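Local coordinates for protein aldehyde dehydrogenase (Listeria monocytogenes, PDB 3K9D) that probably oxidises aldehyde or oxo groups of its substrates with NAD or NADP as acceptor, at residues A[234-239]-A[269-274]; A[226-231]-A[260-265]; A[322-327]-A[345-350]; A[240-245]-A[402-407]; A[275-280]-A[317-322]. All blocks are in the same frame, centred on the assembly; numbering follows the deposited sequence.

Contact 1 (A[234-239]-A[269-274]); sequences RAVKHI and AEFRKQ
V236 and F271 join helices 232-243 and 261-273, neighbours on one face of the seven-stranded parallel sheet that in aldehyde dehydrogenases belongs to the catalytic domain. The local axes come within 9.5 Å and cross at -52°, so the contact is made by a short row of side chains. V236 packs between the side chains of E270, F271 and Q274. Its CG2 sits over the centre of the F271 ring, 4.0 Å from the centroid, in a CH-pi contact, and also touches the CG of E270. With V236 CG1 anti to the backbone N (chi1 175°), the second methyl reaches F271 and the amide of Q274, 3.6 Å from the CD of Q274. I239 meets the same ring differently: its side chain crosses F271 at about a right angle and puts CG2 in the ring plane at the edge, 3.8 Å from F271 CZ. Q274, the first residue past the helical geometry, folds back over V236. Its NE2 donates to E270 OE2 at 3.0 Å and 162°, onto the anti lone pair and nearly in the amide plane, and has a second acceptor in P233 O. This fixes the amide rotation and lays Q274 OE1 against the CA of K237 at 3.3 Å. K237 sends its amine elsewhere, to D241 and to E451 and E453 of the second subunit. Beneath the helices, I239 and F271 rest on I226 of strand 223-226, while F271 also reaches A276 and F278 of strand 276-278 and A235 leans on H378 of strand 374-378.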
# COMPACT_ATOMS: atom_id res chain seq x y z
N ARG A 234 5.91 34.74 16.64
CA ARG A 234 5.57 33.32 16.80
C ARG A 234 5.99 32.46 15.60
O ARG A 234 6.43 31.33 15.80
CB ARG A 234 4.08 33.13 17.10
CG ARG A 234 3.74 31.72 17.60
CD ARG A 234 2.32 31.66 18.11
NE ARG A 234 1.40 32.10 17.07
CZ ARG A 234 0.62 31.30 16.35
NH1 ARG A 234 0.62 29.98 16.58
NH2 ARG A 234 -0.17 31.82 15.42
N ALA A 235 5.86 32.98 14.38
CA ALA A 235 6.30 32.24 13.19
C ALA A 235 7.80 31.97 13.25
O ALA A 235 8.23 30.85 12.99
CB ALA A 235 5.95 32.96 11.88
N VAL A 236 8.57 32.98 13.64
CA VAL A 236 10.00 32.84 13.85
C VAL A 236 10.32 31.82 14.96
O VAL A 236 11.18 30.97 14.77
CB VAL A 236 10.70 34.22 14.09
CG1 VAL A 236 12.15 34.03 14.43
CG2 VAL A 236 10.57 35.10 12.84
N LYS A 237 9.62 31.91 16.09
CA LYS A 237 9.84 31.00 17.24
C LYS A 237 9.57 29.55 16.85
O LYS A 237 10.33 28.66 17.19
CB LYS A 237 8.95 31.41 18.42
CG LYS A 237 9.04 30.54 19.66
CD LYS A 237 7.85 30.78 20.57
CE LYS A 237 7.86 29.82 21.76
NZ LYS A 237 7.54 28.41 21.37
N HIS A 238 8.48 29.33 16.12
CA HIS A 238 8.14 27.99 15.62
C HIS A 238 9.21 27.42 14.69
O HIS A 238 9.64 26.29 14.87
CB HIS A 238 6.76 27.99 14.96
CG HIS A 238 5.62 28.04 15.93
ND1 HIS A 238 4.33 28.33 15.54
CD2 HIS A 238 5.57 27.84 17.27
CE1 HIS A 238 3.54 28.31 16.59
NE2 HIS A 238 4.26 28.01 17.65
N ILE A 239 9.66 28.21 13.72
CA ILE A 239 10.66 27.78 12.74
C ILE A 239 11.98 27.47 13.46
O ILE A 239 12.64 26.48 13.15
CB ILE A 239 10.86 28.86 11.64
CG1 ILE A 239 9.58 29.00 10.80
CG2 ILE A 239 12.07 28.54 10.74
CD1 ILE A 239 9.58 30.17 9.82
N ALA A 269 14.51 41.08 10.57
CA ALA A 269 14.73 41.69 11.89
C ALA A 269 14.35 40.79 13.07
O ALA A 269 15.08 40.69 14.06
CB ALA A 269 14.02 43.05 11.97
N GLU A 270 13.21 40.11 12.96
CA GLU A 270 12.76 39.18 13.98
C GLU A 270 13.62 37.92 14.06
O GLU A 270 13.95 37.47 15.17
CB GLU A 270 11.28 38.84 13.79
CG GLU A 270 10.61 38.10 14.95
CD GLU A 270 10.64 38.85 16.28
OE1 GLU A 270 10.71 40.09 16.29
OE2 GLU A 270 10.62 38.16 17.33
N PHE A 271 13.97 37.36 12.90
CA PHE A 271 14.86 36.20 12.85
C PHE A 271 16.16 36.55 13.58
O PHE A 271 16.62 35.79 14.43
CB PHE A 271 15.11 35.71 11.40
CG PHE A 271 14.26 34.51 11.00
CD1 PHE A 271 14.42 33.27 11.63
CD2 PHE A 271 13.30 34.62 10.00
CE1 PHE A 271 13.63 32.16 11.28
CE2 PHE A 271 12.51 33.52 9.62
CZ PHE A 271 12.68 32.28 10.26
N ARG A 272 16.69 37.74 13.29
CA ARG A 272 17.87 38.28 14.01
C ARG A 272 17.73 38.43 15.52
O ARG A 272 18.61 37.98 16.27
CB ARG A 272 18.31 39.61 13.40
CG ARG A 272 19.20 39.41 12.23
CD ARG A 272 19.50 40.71 11.50
NE ARG A 272 20.44 40.43 10.43
CZ ARG A 272 20.54 41.11 9.29
NH1 ARG A 272 19.76 42.15 9.05
NH2 ARG A 272 21.45 40.75 8.39
N LYS A 273 16.64 39.05 15.96
CA LYS A 273 16.29 39.20 17.38
C LYS A 273 16.27 37.86 18.14
O LYS A 273 16.72 37.77 19.30
CB LYS A 273 14.91 39.87 17.50
CG LYS A 273 14.64 40.53 18.86
CD LYS A 273 13.18 40.80 19.09
CE LYS A 273 12.97 41.06 20.59
NZ LYS A 273 11.56 41.00 21.05
N GLN A 274 15.78 36.82 17.48
CA GLN A 274 15.62 35.51 18.11
C GLN A 274 16.81 34.55 17.90
O GLN A 274 16.74 33.38 18.28
CB GLN A 274 14.33 34.86 17.61
CG GLN A 274 13.06 35.50 18.14
CD GLN A 274 11.82 34.62 17.93
OE1 GLN A 274 11.84 33.43 18.24
NE2 GLN A 274 10.75 35.21 17.45

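Contact 2 (A[226-231]-A[260-265]); sequences IERSAN and ERVNKE
R228 and E260 meet with their side chains at about a right angle and the guanidinium and carboxylate planes 56° apart. NE and NH2 of R228 converge on one oxygen: NH2 lies 3.1 Å from E260 OE2 and approaches from well above the carboxylate plane, while NE makes a weak bond to the same atom. The other oxygen, E260 OE1, accepts the backbone N of R228 at 2.8 Å, met nearly along its C-O axis. A bend at chi3 (71°) turns the guanidinium edge to E260, and V262 CG2 covers the centre of one guanidinium face, 3.6 Å from R228 CZ. The type I turn E227-A230, between strand 223-226 and helix 232-243, is pinned to the junction of strand 256-260 and helix 261-273. E227 lies alongside E260, pointing the same way, with E227 OE2 4.2 Å from E260 OE1; a water donating to OE2 of both probably eases this repulsion. A second water links I226 O to E260 N and OE1. On the other flank N263 ND2 lies 3.5 Å from the CA of R228 and donates to a third water, which bonds the carbonyls of R228 and A230.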
# COMPACT_ATOMS: atom_id res chain seq x y z
N ILE A 226 6.00 32.34 5.51
CA ILE A 226 5.44 33.28 6.47
C ILE A 226 4.68 34.29 5.62
O ILE A 226 5.28 35.19 5.02
CB ILE A 226 6.52 34.01 7.29
CG1 ILE A 226 7.48 33.02 7.96
CG2 ILE A 226 5.87 34.93 8.31
CD1 ILE A 226 8.66 33.71 8.71
N GLU A 227 3.37 34.08 5.53
CA GLU A 227 2.51 34.91 4.73
C GLU A 227 2.29 36.22 5.49
O GLU A 227 2.51 36.26 6.69
CB GLU A 227 1.22 34.13 4.43
CG GLU A 227 0.27 34.79 3.45
CD GLU A 227 -0.77 35.64 4.14
OE1 GLU A 227 -1.09 35.36 5.32
OE2 GLU A 227 -1.26 36.60 3.51
N ARG A 228 1.88 37.28 4.79
CA ARG A 228 1.86 38.62 5.38
C ARG A 228 0.90 38.81 6.56
O ARG A 228 1.13 39.67 7.41
CB ARG A 228 1.65 39.70 4.31
CG ARG A 228 0.26 39.74 3.68
CD ARG A 228 0.18 40.89 2.67
NE ARG A 228 0.96 40.60 1.47
CZ ARG A 228 1.14 41.44 0.45
NH1 ARG A 228 0.61 42.66 0.48
NH2 ARG A 228 1.86 41.08 -0.59
N SER A 229 -0.14 37.99 6.64
CA SER A 229 -1.06 38.06 7.77
C SER A 229 -0.50 37.44 9.06
O SER A 229 -1.13 37.57 10.11
CB SER A 229 -2.42 37.43 7.43
OG SER A 229 -2.35 36.02 7.47
N ALA A 230 0.66 36.77 8.99
CA ALA A 230 1.17 35.98 10.12
C ALA A 230 1.66 36.80 11.30
O ALA A 230 2.05 37.94 11.15
CB ALA A 230 2.28 35.03 9.67
N ASN A 231 1.64 36.17 12.46
CA ASN A 231 2.30 36.66 13.66
C ASN A 231 3.80 36.30 13.53
O ASN A 231 4.17 35.15 13.72
CB ASN A 231 1.66 35.94 14.85
CG ASN A 231 2.17 36.43 16.18
OD1 ASN A 231 3.37 36.42 16.45
ND2 ASN A 231 1.25 36.82 17.05
N GLU A 260 6.95 37.28 1.68
CA GLU A 260 6.55 38.33 0.73
C GLU A 260 7.44 39.55 0.94
O GLU A 260 7.93 39.78 2.05
CB GLU A 260 5.06 38.69 0.89
CG GLU A 260 4.10 37.66 0.28
CD GLU A 260 2.71 37.73 0.89
OE1 GLU A 260 2.56 37.45 2.09
OE2 GLU A 260 1.76 38.05 0.16
N ARG A 261 7.65 40.33 -0.11
CA ARG A 261 8.55 41.50 -0.07
C ARG A 261 8.17 42.53 0.98
O ARG A 261 9.04 43.08 1.66
CB ARG A 261 8.64 42.19 -1.45
CG ARG A 261 9.67 43.33 -1.49
CD ARG A 261 9.93 43.79 -2.92
NE ARG A 261 10.37 42.68 -3.76
CZ ARG A 261 11.64 42.36 -4.00
NH1 ARG A 261 12.62 43.07 -3.46
NH2 ARG A 261 11.91 41.32 -4.76
N VAL A 262 6.86 42.77 1.12
CA VAL A 262 6.37 43.76 2.09
C VAL A 262 6.71 43.37 3.53
O VAL A 262 6.78 44.23 4.41
CB VAL A 262 4.83 44.03 1.95
CG1 VAL A 262 4.51 44.75 0.64
CG2 VAL A 262 4.01 42.76 2.08
N ASN A 263 6.94 42.08 3.76
CA ASN A 263 7.16 41.56 5.08
C ASN A 263 8.62 41.18 5.36
O ASN A 263 8.94 40.76 6.46
CB ASN A 263 6.26 40.35 5.30
CG ASN A 263 5.58 40.36 6.65
OD1 ASN A 263 5.60 41.35 7.38
ND2 ASN A 263 4.96 39.25 6.99
N LYS A 264 9.48 41.35 4.36
CA LYS A 264 10.84 40.79 4.38
C LYS A 264 11.71 41.41 5.48
O LYS A 264 12.24 40.70 6.32
CB LYS A 264 11.51 40.97 3.01
CG LYS A 264 12.95 40.49 2.94
CD LYS A 264 13.58 40.84 1.62
CE LYS A 264 15.10 40.75 1.72
NZ LYS A 264 15.59 39.36 1.58
N GLU A 265 11.82 42.74 5.46
CA GLU A 265 12.48 43.52 6.51
C GLU A 265 12.06 43.12 7.91
O GLU A 265 12.91 42.88 8.77
CB GLU A 265 12.19 45.01 6.34
CG GLU A 265 13.29 45.81 5.70
CD GLU A 265 13.06 47.31 5.79
OE1 GLU A 265 13.03 47.96 4.72
OE2 GLU A 265 12.88 47.83 6.91
O HOH W 1 5.21 37.50 3.91
O HOH W 2 -0.82 37.33 1.14
O HOH W 3 3.00 39.57 9.08

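Contact 3 (A[322-327]-A[345-350]); sequences ARVLIA and PILAFY
The F349 ring meets I326 at a slant: I326 CG2 lies 3.6 Å from the CB of F349 and 4.0 Å from its CD1. With CG anti to the backbone N (chi1 -168°), the F349 ring leans away from strand 324-328. At the other end P345 sets its CB against R323 O and V324 CG1. Between these ends the backbones pair as parallel strands, with L325 opposite I346, I326 opposite L347 and A327 opposite A348. L325 bonds to both sides of I346: its N donates to P345 O at 3.0 Å, and its O accepts L347 N at 2.8 Å. A327 repeats the pattern around A348, donating to L347 O at 2.9 Å and accepting from F349 N. The first three bonds are nearly straight at the hydrogen, whereas F349 N reaches A327 O at 130°, from 31° out of the carbonyl plane. CA-H...O contacts, among them I326 CA to L347 O at 3.3 Å, fill in between. I326 and L347 lie side by side on one face, with CD1 to CD1 4.0 Å apart; L325, I346, A327 and A348 use the other, where Y338 touches both alanines. Strand 276-278 flanks 324-328 as the sheet edge, strand 256-260 follows 346-352 on the other side, with F349 on V257 and V259, and helix 232-243 covers V324 and L347 through K243.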
# COMPACT_ATOMS: atom_id res chain seq x y z
N ALA A 322 24.67 32.14 17.61
CA ALA A 322 23.88 31.90 16.39
C ALA A 322 23.19 30.54 16.46
O ALA A 322 23.83 29.52 16.71
CB ALA A 322 24.76 32.01 15.16
N ARG A 323 21.87 30.56 16.25
CA ARG A 323 20.99 29.39 16.37
C ARG A 323 20.80 28.65 15.05
O ARG A 323 20.63 27.43 15.05
CB ARG A 323 19.63 29.81 16.90
CG ARG A 323 19.63 30.30 18.36
CD ARG A 323 18.20 30.39 18.91
NE ARG A 323 17.57 29.07 19.00
CZ ARG A 323 16.27 28.86 19.20
NH1 ARG A 323 15.43 29.87 19.33
NH2 ARG A 323 15.81 27.61 19.24
N VAL A 324 20.83 29.40 13.94
CA VAL A 324 20.71 28.85 12.58
C VAL A 324 21.49 29.76 11.62
O VAL A 324 21.66 30.97 11.87
CB VAL A 324 19.23 28.76 12.02
CG1 VAL A 324 18.39 27.65 12.68
CG2 VAL A 324 18.53 30.11 12.07
N LEU A 325 21.93 29.18 10.52
CA LEU A 325 22.57 29.93 9.46
C LEU A 325 21.58 30.05 8.33
O LEU A 325 21.00 29.05 7.91
CB LEU A 325 23.86 29.24 9.01
CG LEU A 325 24.94 29.12 10.10
CD1 LEU A 325 26.13 28.30 9.60
CD2 LEU A 325 25.40 30.50 10.61
N ILE A 326 21.36 31.28 7.87
CA ILE A 326 20.41 31.57 6.80
C ILE A 326 21.07 32.22 5.58
O ILE A 326 21.74 33.26 5.69
CB ILE A 326 19.22 32.43 7.31
CG1 ILE A 326 18.68 31.88 8.64
CG2 ILE A 326 18.08 32.48 6.27
CD1 ILE A 326 17.36 32.51 9.11
N ALA A 327 20.88 31.59 4.43
CA ALA A 327 21.40 32.06 3.16
C ALA A 327 20.24 32.47 2.28
O ALA A 327 19.33 31.68 2.04
CB ALA A 327 22.19 30.96 2.49
N PRO A 345 21.01 22.82 11.18
CA PRO A 345 20.47 24.17 11.43
C PRO A 345 20.87 25.20 10.35
O PRO A 345 21.51 26.23 10.63
CB PRO A 345 21.04 24.53 12.82
CG PRO A 345 22.35 23.77 12.87
CD PRO A 345 22.04 22.46 12.18
N ILE A 346 20.50 24.89 9.11
CA ILE A 346 20.78 25.73 7.96
C ILE A 346 19.47 25.95 7.19
O ILE A 346 18.76 24.99 6.87
CB ILE A 346 21.84 25.10 6.98
CG1 ILE A 346 23.09 24.66 7.73
CG2 ILE A 346 22.18 26.10 5.83
CD1 ILE A 346 24.09 23.85 6.89
N LEU A 347 19.19 27.21 6.85
CA LEU A 347 18.03 27.58 6.05
C LEU A 347 18.37 28.38 4.79
O LEU A 347 19.28 29.20 4.81
CB LEU A 347 17.07 28.44 6.89
CG LEU A 347 16.31 27.76 8.03
CD1 LEU A 347 15.71 28.82 8.93
CD2 LEU A 347 15.24 26.78 7.49
N ALA A 348 17.65 28.10 3.70
CA ALA A 348 17.49 29.06 2.60
C ALA A 348 16.45 30.12 2.93
O ALA A 348 15.55 29.89 3.73
CB ALA A 348 17.11 28.34 1.30
N PHE A 349 16.57 31.29 2.29
CA PHE A 349 15.61 32.38 2.48
C PHE A 349 15.22 33.00 1.12
O PHE A 349 16.05 33.62 0.46
CB PHE A 349 16.21 33.45 3.40
CG PHE A 349 15.22 34.47 3.89
CD1 PHE A 349 14.71 34.39 5.18
CD2 PHE A 349 14.82 35.54 3.07
CE1 PHE A 349 13.80 35.32 5.64
CE2 PHE A 349 13.90 36.47 3.53
CZ PHE A 349 13.42 36.37 4.81
N TYR A 350 13.96 32.83 0.73
CA TYR A 350 13.47 33.33 -0.57
C TYR A 350 12.51 34.50 -0.39
O TYR A 350 11.73 34.54 0.57
CB TYR A 350 12.70 32.26 -1.33
CG TYR A 350 13.47 31.04 -1.79
CD1 TYR A 350 14.05 31.01 -3.06
CD2 TYR A 350 13.57 29.91 -0.99
CE1 TYR A 350 14.73 29.87 -3.52
CE2 TYR A 350 14.27 28.78 -1.42
CZ TYR A 350 14.83 28.76 -2.68
OH TYR A 350 15.51 27.64 -3.12

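Contact 4 (A[240-245]-A[402-407]); sequences LDSKTF and PGALGG
P402, at the N-cap position of the short helix 403-407, presses its CB against S242, 3.5 Å from the serine CB, and lies more loosely beside D241. The D241 carboxylate is turned to another partner, K237. At G403 the chain passes close to the serine, but the backbone N of G403 makes no bond with S242 OG, for the angle is poor; it goes instead to E254. A404 supplies the hydrogen bond of the contact: its N donates to S242 OG at 2.9 Å and 162°, and its CB rests 3.4 Å from the same oxygen. S242 holds this position with a chi1 of 147°, away from the staggered values, consistent with an oxygen held from two directions, since OG is also hydrogen-bonded to E254 OE1. L405 then crosses F245 at about a right angle and lays CD1 on one face of the ring, 3.9 Å from the CG of F245 and offset toward the rim. The F245 CG, anti to the backbone N, carries the ring toward L405. Chemically, E254 and S242 together satisfy the first backbone N-H groups of helix 403-407, which ties its start to the C-terminal part of helix 232-243 in a buried setting, and the L405-F245 contact is shared with L452 of the second subunit.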
# COMPACT_ATOMS: atom_id res chain seq x y z
N LEU A 240 12.34 28.30 14.43
CA LEU A 240 13.54 28.07 15.23
C LEU A 240 13.38 26.86 16.15
O LEU A 240 14.32 26.09 16.27
CB LEU A 240 13.95 29.32 16.03
CG LEU A 240 14.31 30.53 15.16
CD1 LEU A 240 14.71 31.69 16.05
CD2 LEU A 240 15.43 30.21 14.18
N ASP A 241 12.20 26.70 16.76
CA ASP A 241 11.91 25.54 17.65
C ASP A 241 12.14 24.22 16.94
O ASP A 241 12.69 23.28 17.51
CB ASP A 241 10.46 25.56 18.18
CG ASP A 241 10.25 26.52 19.35
OD1 ASP A 241 11.24 27.01 19.93
OD2 ASP A 241 9.08 26.79 19.69
N SER A 242 11.69 24.17 15.68
CA SER A 242 11.79 22.98 14.84
C SER A 242 13.16 22.80 14.19
O SER A 242 13.76 21.72 14.25
CB SER A 242 10.68 23.03 13.79
OG SER A 242 11.08 22.44 12.57
N LYS A 243 13.67 23.87 13.59
CA LYS A 243 14.89 23.79 12.81
C LYS A 243 16.14 23.53 13.65
O LYS A 243 17.07 22.86 13.18
CB LYS A 243 15.02 25.04 11.91
CG LYS A 243 16.14 25.01 10.92
CD LYS A 243 15.99 23.83 10.01
CE LYS A 243 17.09 23.82 9.02
NZ LYS A 243 17.05 22.66 8.07
N THR A 244 16.14 24.00 14.90
CA THR A 244 17.24 23.73 15.84
C THR A 244 17.05 22.46 16.67
O THR A 244 17.98 22.02 17.34
CB THR A 244 17.47 24.89 16.83
OG1 THR A 244 16.32 25.03 17.66
CG2 THR A 244 17.70 26.21 16.10
N PHE A 245 15.84 21.88 16.65
CA PHE A 245 15.53 20.67 17.41
C PHE A 245 16.39 19.48 16.97
O PHE A 245 16.28 19.02 15.84
CB PHE A 245 14.05 20.30 17.29
CG PHE A 245 13.61 19.26 18.28
CD1 PHE A 245 13.36 19.60 19.61
CD2 PHE A 245 13.45 17.94 17.90
CE1 PHE A 245 12.97 18.65 20.53
CE2 PHE A 245 13.05 16.98 18.82
CZ PHE A 245 12.81 17.34 20.13
N PRO A 402 5.65 24.54 14.58
CA PRO A 402 7.00 24.11 14.18
C PRO A 402 6.95 22.91 13.22
O PRO A 402 6.25 21.94 13.50
CB PRO A 402 7.65 23.68 15.50
CG PRO A 402 6.72 24.05 16.59
CD PRO A 402 5.42 24.42 16.03
N GLY A 403 7.71 22.98 12.13
CA GLY A 403 7.72 21.91 11.10
C GLY A 403 8.02 20.50 11.58
O GLY A 403 7.27 19.58 11.30
N ALA A 404 9.12 20.34 12.31
CA ALA A 404 9.58 19.04 12.81
C ALA A 404 8.56 18.41 13.75
O ALA A 404 8.26 17.22 13.66
CB ALA A 404 10.91 19.20 13.53
N LEU A 405 8.05 19.25 14.65
CA LEU A 405 7.18 18.87 15.73
C LEU A 405 5.73 18.74 15.24
O LEU A 405 4.98 17.92 15.75
CB LEU A 405 7.28 19.92 16.84
CG LEU A 405 8.39 19.89 17.92
CD1 LEU A 405 9.75 19.36 17.47
CD2 LEU A 405 8.54 21.30 18.51
N GLY A 406 5.33 19.54 14.27
CA GLY A 406 3.98 19.44 13.73
C GLY A 406 3.81 18.27 12.77
O GLY A 406 2.77 17.61 12.77
N GLY A 407 4.85 18.01 11.98
CA GLY A 407 4.83 16.94 10.95
C GLY A 407 4.77 15.54 11.51
O GLY A 407 4.14 14.65 10.92

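Contact 5 (A[275-280]-A[317-322]); sequences GAHFLS and TVPADA
G275, with a positive phi (113°), turns its carbonyl O to the CA of A322, a CA-H...O contact of 3.4 Å, and here the two backbones come nearest, 5.4 Å between CA atoms. Along the other segment a type I turn runs from P319 to A322, closed by A322 N on P319 O at 3.1 Å, and it presents P319 and A322 to the same side chain, H277. P319 CD lies over the centre of one face of the H277 ring, 3.6 Å from the centroid and 12° off the normal, a CH-pi contact in which the two side chains cross at about a right angle. V318 comes at a slant, its CG2 4.0 Å from H277 CD2. Nearer the backbone, the CB of A322 touches the CB of H277 at 3.8 Å. In H277, CG anti to the backbone N (chi1 -171°) carries the ring toward V318 and P319, while CB meets A322. V318 backs onto helix 307-313 through V307 and A311, which places the loop. The side-chain contacts are van der Waals and CH-pi, at the surface, with P319 exposed. G275 is the C-prime residue of a Schellman motif that ends helix 261-273, with A276 N on F271 O and G275 N on R272 O; this turn launches edge strand 276-278 of the parallel sheet, which pairs with strand 324-328 as the segment runs on.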
# COMPACT_ATOMS: atom_id res chain seq x y z
N GLY A 275 17.87 35.06 17.29
CA GLY A 275 19.16 34.34 17.27
C GLY A 275 19.67 33.82 15.94
O GLY A 275 20.72 33.17 15.89
N ALA A 276 18.94 34.09 14.86
CA ALA A 276 19.37 33.69 13.52
C ALA A 276 20.48 34.59 12.95
O ALA A 276 20.47 35.81 13.14
CB ALA A 276 18.19 33.66 12.57
N HIS A 277 21.43 33.94 12.28
CA HIS A 277 22.54 34.59 11.62
C HIS A 277 22.45 34.45 10.11
O HIS A 277 22.52 33.35 9.57
CB HIS A 277 23.87 34.02 12.10
CG HIS A 277 25.06 34.79 11.62
ND1 HIS A 277 25.26 36.12 11.93
CD2 HIS A 277 26.13 34.41 10.88
CE1 HIS A 277 26.39 36.53 11.40
NE2 HIS A 277 26.95 35.51 10.77
N PHE A 278 22.31 35.60 9.45
CA PHE A 278 22.23 35.68 8.01
C PHE A 278 23.63 35.76 7.43
O PHE A 278 24.46 36.59 7.84
CB PHE A 278 21.39 36.90 7.60
CG PHE A 278 19.92 36.71 7.81
CD1 PHE A 278 19.11 36.28 6.76
CD2 PHE A 278 19.33 36.96 9.05
CE1 PHE A 278 17.75 36.10 6.95
CE2 PHE A 278 17.97 36.78 9.24
CZ PHE A 278 17.18 36.35 8.19
N LEU A 279 23.89 34.86 6.50
CA LEU A 279 25.18 34.75 5.85
C LEU A 279 25.27 35.82 4.80
O LEU A 279 24.25 36.22 4.23
CB LEU A 279 25.33 33.36 5.22
CG LEU A 279 25.39 32.22 6.23
CD1 LEU A 279 25.63 30.92 5.50
CD2 LEU A 279 26.52 32.47 7.23
N SER A 280 26.49 36.28 4.53
CA SER A 280 26.75 37.21 3.44
C SER A 280 26.77 36.40 2.16
O SER A 280 26.83 35.17 2.22
CB SER A 280 28.09 37.92 3.65
OG SER A 280 29.15 37.12 3.17
N THR A 317 33.31 32.12 10.18
CA THR A 317 33.38 32.69 11.52
C THR A 317 32.01 33.31 11.80
O THR A 317 31.61 34.26 11.13
CB THR A 317 34.49 33.78 11.65
OG1 THR A 317 35.77 33.19 11.40
CG2 THR A 317 34.48 34.39 13.04
N VAL A 318 31.34 32.77 12.81
CA VAL A 318 29.92 32.99 13.06
C VAL A 318 29.79 33.21 14.57
O VAL A 318 30.44 32.50 15.32
CB VAL A 318 29.13 31.71 12.61
CG1 VAL A 318 27.80 31.58 13.29
CG2 VAL A 318 28.98 31.66 11.08
N PRO A 319 28.96 34.20 15.02
CA PRO A 319 28.79 34.44 16.47
C PRO A 319 28.39 33.19 17.28
O PRO A 319 27.61 32.37 16.80
CB PRO A 319 27.67 35.49 16.52
CG PRO A 319 27.78 36.22 15.23
CD PRO A 319 28.15 35.14 14.23
N ALA A 320 28.96 33.04 18.48
CA ALA A 320 28.67 31.89 19.37
C ALA A 320 27.19 31.61 19.71
O ALA A 320 26.82 30.48 20.01
CB ALA A 320 29.50 32.00 20.66
N ASP A 321 26.37 32.66 19.67
CA ASP A 321 24.95 32.55 20.00
C ASP A 321 24.05 32.35 18.77
O ASP A 321 22.83 32.41 18.88
CB ASP A 321 24.49 33.79 20.77
CG ASP A 321 24.56 35.06 19.94
OD1 ASP A 321 25.31 35.10 18.94
OD2 ASP A 321 23.85 36.02 20.27
N ALA A 322 24.67 32.14 17.61
CA ALA A 322 23.88 31.90 16.39
C ALA A 322 23.19 30.54 16.46
O ALA A 322 23.83 29.52 16.71
CB ALA A 322 24.76 32.01 15.16

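Contacts 3 and 4 are buried, contacts 1 and 2 partly so, and contact 5 lies at the surface. Contact 3 is one strand pair of the sheet, made of backbone bonds, and contact 5 borders it, sharing A322 and bonding to it through G275 O to R323 N. Contacts 1 and 2 both use helix 261-273 and meet at I226, but one is apolar helix packing and the other a salt bridge with waters, about 20 Å from contact 4 between centres. Contacts 1 and 4 share helix 232-243 and reach the second subunit, contact 1 largely by polar and charged groups and contact 4 by packing. F271 of contact 1 touches I326 of contact 3, joining helix 261-273 to strand 324-328.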